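Long-range contact in probable DNA endonuclease SmrA (Escherichia coli, PDB 3QD7), which binds DNA and has DNA endonuclease activity, as a stand-alone small MutS-related protein; this chain is a fragment that holds its Smr domain: residues N8-G13 with T105-V110. Residues are numbered along the deposited sequence; the frame is centred on the assembly and turned at random.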
ATOM      1  N   ASN A   8     -10.009  -8.919  -9.900  1.00 26.06           N
ATOM      2  CA  ASN A   8      -8.713  -8.563  -9.328  1.00 24.16           C
ATOM      3  C   ASN A   8      -7.661  -8.364 -10.399  1.00 21.34           C
ATOM      4  O   ASN A   8      -7.033  -9.314 -10.861  1.00 22.48           O
ATOM      5  CB  ASN A   8      -8.246  -9.610  -8.293  1.00 23.71           C
ATOM      6  CG  ASN A   8      -7.113  -9.087  -7.398  1.00 26.91           C
ATOM      7  OD1 ASN A   8      -6.287  -8.286  -7.839  1.00 22.93           O
ATOM      8  ND2 ASN A   8      -7.077  -9.539  -6.139  1.00 20.02           N
ATOM      9  N   PHE A   9      -7.456  -7.104 -10.760  1.00 21.74           N
ATOM     10  CA  PHE A   9      -6.522  -6.725 -11.821  1.00 24.28           C
ATOM     11  C   PHE A   9      -5.069  -6.588 -11.374  1.00 23.84           C
ATOM     12  O   PHE A   9      -4.188  -6.310 -12.195  1.00 30.42           O
ATOM     13  CB  PHE A   9      -6.986  -5.419 -12.502  1.00 23.98           C
ATOM     14  CG  PHE A   9      -7.333  -4.310 -11.539  1.00 22.99           C
ATOM     15  CD1 PHE A   9      -8.660  -3.921 -11.382  1.00 19.84           C
ATOM     16  CD2 PHE A   9      -6.323  -3.640 -10.803  1.00 23.59           C
ATOM     17  CE1 PHE A   9      -9.002  -2.890 -10.492  1.00 23.36           C
ATOM     18  CE2 PHE A   9      -6.648  -2.600  -9.914  1.00 21.67           C
ATOM     19  CZ  PHE A   9      -8.003  -2.235  -9.748  1.00 21.91           C
ATOM     20  N   LEU A  10      -4.804  -6.771 -10.089  1.00 22.16           N
ATOM     21  CA  LEU A  10      -3.422  -6.716  -9.580  1.00 23.74           C
ATOM     22  C   LEU A  10      -2.528  -7.780 -10.249  1.00 24.59           C
ATOM     23  O   LEU A  10      -2.906  -8.955 -10.349  1.00 23.90           O
ATOM     24  CB  LEU A  10      -3.412  -6.856  -8.051  1.00 16.21           C
ATOM     25  CG  LEU A  10      -4.272  -5.813  -7.301  1.00 19.25           C
ATOM     26  CD1 LEU A  10      -4.015  -5.842  -5.835  1.00 17.22           C
ATOM     27  CD2 LEU A  10      -4.002  -4.396  -7.816  1.00 19.18           C
ATOM     28  N   THR A  11      -1.343  -7.371 -10.696  1.00 24.77           N
ATOM     29  CA  THR A  11      -0.514  -8.236 -11.537  1.00 31.50           C
ATOM     30  C   THR A  11       0.677  -8.778 -10.758  1.00 32.88           C
ATOM     31  O   THR A  11       1.157  -8.149  -9.809  1.00 29.86           O
ATOM     32  CB  THR A  11       0.005  -7.508 -12.836  1.00 33.52           C
ATOM     33  OG1 THR A  11       0.871  -6.431 -12.472  1.00 31.56           O
ATOM     34  CG2 THR A  11      -1.160  -6.988 -13.723  1.00 30.53           C
ATOM     35  N   THR A  12       1.139  -9.952 -11.157  1.00 32.33           N
ATOM     36  CA  THR A  12       2.340 -10.528 -10.588  1.00 39.00           C
ATOM     37  C   THR A  12       3.313 -10.731 -11.734  1.00 44.21           C
ATOM     38  O   THR A  12       2.991 -10.449 -12.890  1.00 46.76           O
ATOM     39  CB  THR A  12       2.067 -11.876  -9.891  1.00 39.58           C
ATOM     40  OG1 THR A  12       1.548 -12.801 -10.844  1.00 34.94           O
ATOM     41  CG2 THR A  12       1.060 -11.726  -8.773  1.00 41.42           C
ATOM     42  N   GLY A  13       4.506 -11.209 -11.426  1.00 43.13           N
ATOM     43  CA  GLY A  13       5.413 -11.620 -12.485  1.00 44.17           C
ATOM     44  C   GLY A  13       6.284 -10.468 -12.898  1.00 40.85           C
ATOM     45  O   GLY A  13       5.818  -9.334 -13.026  1.00 39.02           O
ATOM     46  N   THR A 105      -0.048   1.331  -7.464  1.00 21.69           N
ATOM     47  CA  THR A 105      -0.032   2.180  -8.669  1.00 22.58           C
ATOM     48  C   THR A 105      -1.088   1.734  -9.700  1.00 25.36           C
ATOM     49  O   THR A 105      -1.443   2.502 -10.603  1.00 27.86           O
ATOM     50  CB  THR A 105       1.338   2.228  -9.365  1.00 21.79           C
ATOM     51  OG1 THR A 105       1.607   0.954  -9.956  1.00 22.13           O
ATOM     52  CG2 THR A 105       2.478   2.593  -8.382  1.00 21.52           C
ATOM     53  N   GLU A 106      -1.592   0.509  -9.559  1.00 22.21           N
ATOM     54  CA  GLU A 106      -2.583  -0.044 -10.510  1.00 25.59           C
ATOM     55  C   GLU A 106      -4.043   0.386 -10.263  1.00 28.03           C
ATOM     56  O   GLU A 106      -4.925   0.199 -11.130  1.00 26.52           O
ATOM     57  CB  GLU A 106      -2.455  -1.566 -10.556  1.00 24.73           C
ATOM     58  CG  GLU A 106      -1.189  -1.961 -11.252  1.00 24.33           C
ATOM     59  CD  GLU A 106      -0.903  -3.436 -11.212  1.00 29.42           C
ATOM     60  OE1 GLU A 106      -1.350  -4.125 -10.300  1.00 33.30           O
ATOM     61  OE2 GLU A 106      -0.170  -3.913 -12.087  1.00 40.07           O
ATOM     62  N   PHE A 107      -4.296   0.947  -9.081  1.00 24.32           N
ATOM     63  CA  PHE A 107      -5.564   1.564  -8.783  1.00 22.52           C
ATOM     64  C   PHE A 107      -5.596   2.995  -9.317  1.00 23.17           C
ATOM     65  O   PHE A 107      -4.760   3.844  -8.961  1.00 18.14           O
ATOM     66  CB  PHE A 107      -5.814   1.571  -7.267  1.00 22.46           C
ATOM     67  CG  PHE A 107      -6.054   0.199  -6.677  1.00 21.01           C
ATOM     68  CD1 PHE A 107      -7.307  -0.409  -6.770  1.00 19.75           C
ATOM     69  CD2 PHE A 107      -5.032  -0.475  -6.006  1.00 19.18           C
ATOM     70  CE1 PHE A 107      -7.541  -1.666  -6.234  1.00 14.91           C
ATOM     71  CE2 PHE A 107      -5.261  -1.742  -5.452  1.00 17.71           C
ATOM     72  CZ  PHE A 107      -6.517  -2.336  -5.559  1.00 16.39           C
ATOM     73  N   ASP A 108      -6.579   3.265 -10.155  1.00 20.66           N
ATOM     74  CA  ASP A 108      -6.882   4.626 -10.571  1.00 24.54           C
ATOM     75  C   ASP A 108      -7.022   5.642  -9.404  1.00 23.56           C
ATOM     76  O   ASP A 108      -6.621   6.795  -9.546  1.00 21.03           O
ATOM     77  CB  ASP A 108      -8.164   4.629 -11.429  1.00 22.75           C
ATOM     78  CG  ASP A 108      -8.206   5.785 -12.382  1.00 32.93           C
ATOM     79  OD1 ASP A 108      -7.221   5.974 -13.135  1.00 33.44           O
ATOM     80  OD2 ASP A 108      -9.217   6.507 -12.368  1.00 33.59           O
ATOM     81  N   ASP A 109      -7.561   5.211  -8.258  1.00 21.74           N
ATOM     82  CA  ASP A 109      -7.878   6.128  -7.139  1.00 21.77           C
ATOM     83  C   ASP A 109      -6.739   6.332  -6.100  1.00 22.18           C
ATOM     84  O   ASP A 109      -6.892   7.102  -5.132  1.00 19.20           O
ATOM     85  CB  ASP A 109      -9.148   5.685  -6.421  1.00 21.65           C
ATOM     86  CG  ASP A 109     -10.389   5.760  -7.306  1.00 26.67           C
ATOM     87  OD1 ASP A 109     -10.753   6.860  -7.769  1.00 30.38           O
ATOM     88  OD2 ASP A 109     -11.019   4.717  -7.532  1.00 28.04           O
ATOM     89  N   VAL A 110      -5.613   5.664  -6.308  1.00 21.72           N
ATOM     90  CA  VAL A 110      -4.438   5.860  -5.475  1.00 26.73           C
ATOM     91  C   VAL A 110      -3.669   7.085  -6.005  1.00 25.49           C
ATOM     92  O   VAL A 110      -3.215   7.101  -7.150  1.00 25.13           O
ATOM     93  CB  VAL A 110      -3.544   4.580  -5.455  1.00 23.12           C
ATOM     94  CG1 VAL A 110      -2.093   4.882  -5.006  1.00 23.68           C
ATOM     95  CG2 VAL A 110      -4.159   3.526  -4.572  1.00 21.94           C
TER
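Glu106 runs extended beyond CG (chi2 174°), which carries its carboxylate across to Thr11. The hydroxyl of Thr11 sits between its own backbone N and carbonyl carbon (chi1 64°), beside that carboxylate. Both oxygens are used. Thr11 OG1 donates to Glu106 OE2 at 2.8 Å, on the syn lone pair. Thr11 N reaches Glu106 OE1 at 3.3 Å, also from the syn side and a little out of the carboxylate plane. Two donors of one residue thus fix the turn of the carboxylate. An alanine in place of Glu106 would take away the carboxylate, and Thr11 N and OG1 would probably each lose the oxygen they bond across the contact.

Alongside, the aromatic side chains meet. The edge of Phe9 points at one face of Phe107, off centre, with planes at 68° and Phe9 CZ 3.6 Å from Phe107 CD1. Leu10 CD2 packs on Phe107 CE2 at 3.8 Å. Phe107 also touches Ile68 and Gln69 of helix 57-73, and Phe9 meets Phe65 edge-to-face. An Asx turn, Leu10 N to Asn8 OD1, shapes the incoming chain. The contact joins the chain leading to strand 25-27 to the connection between helix 92-105 and strand 110-115 in the alpha/beta/alpha fold of the Smr domain.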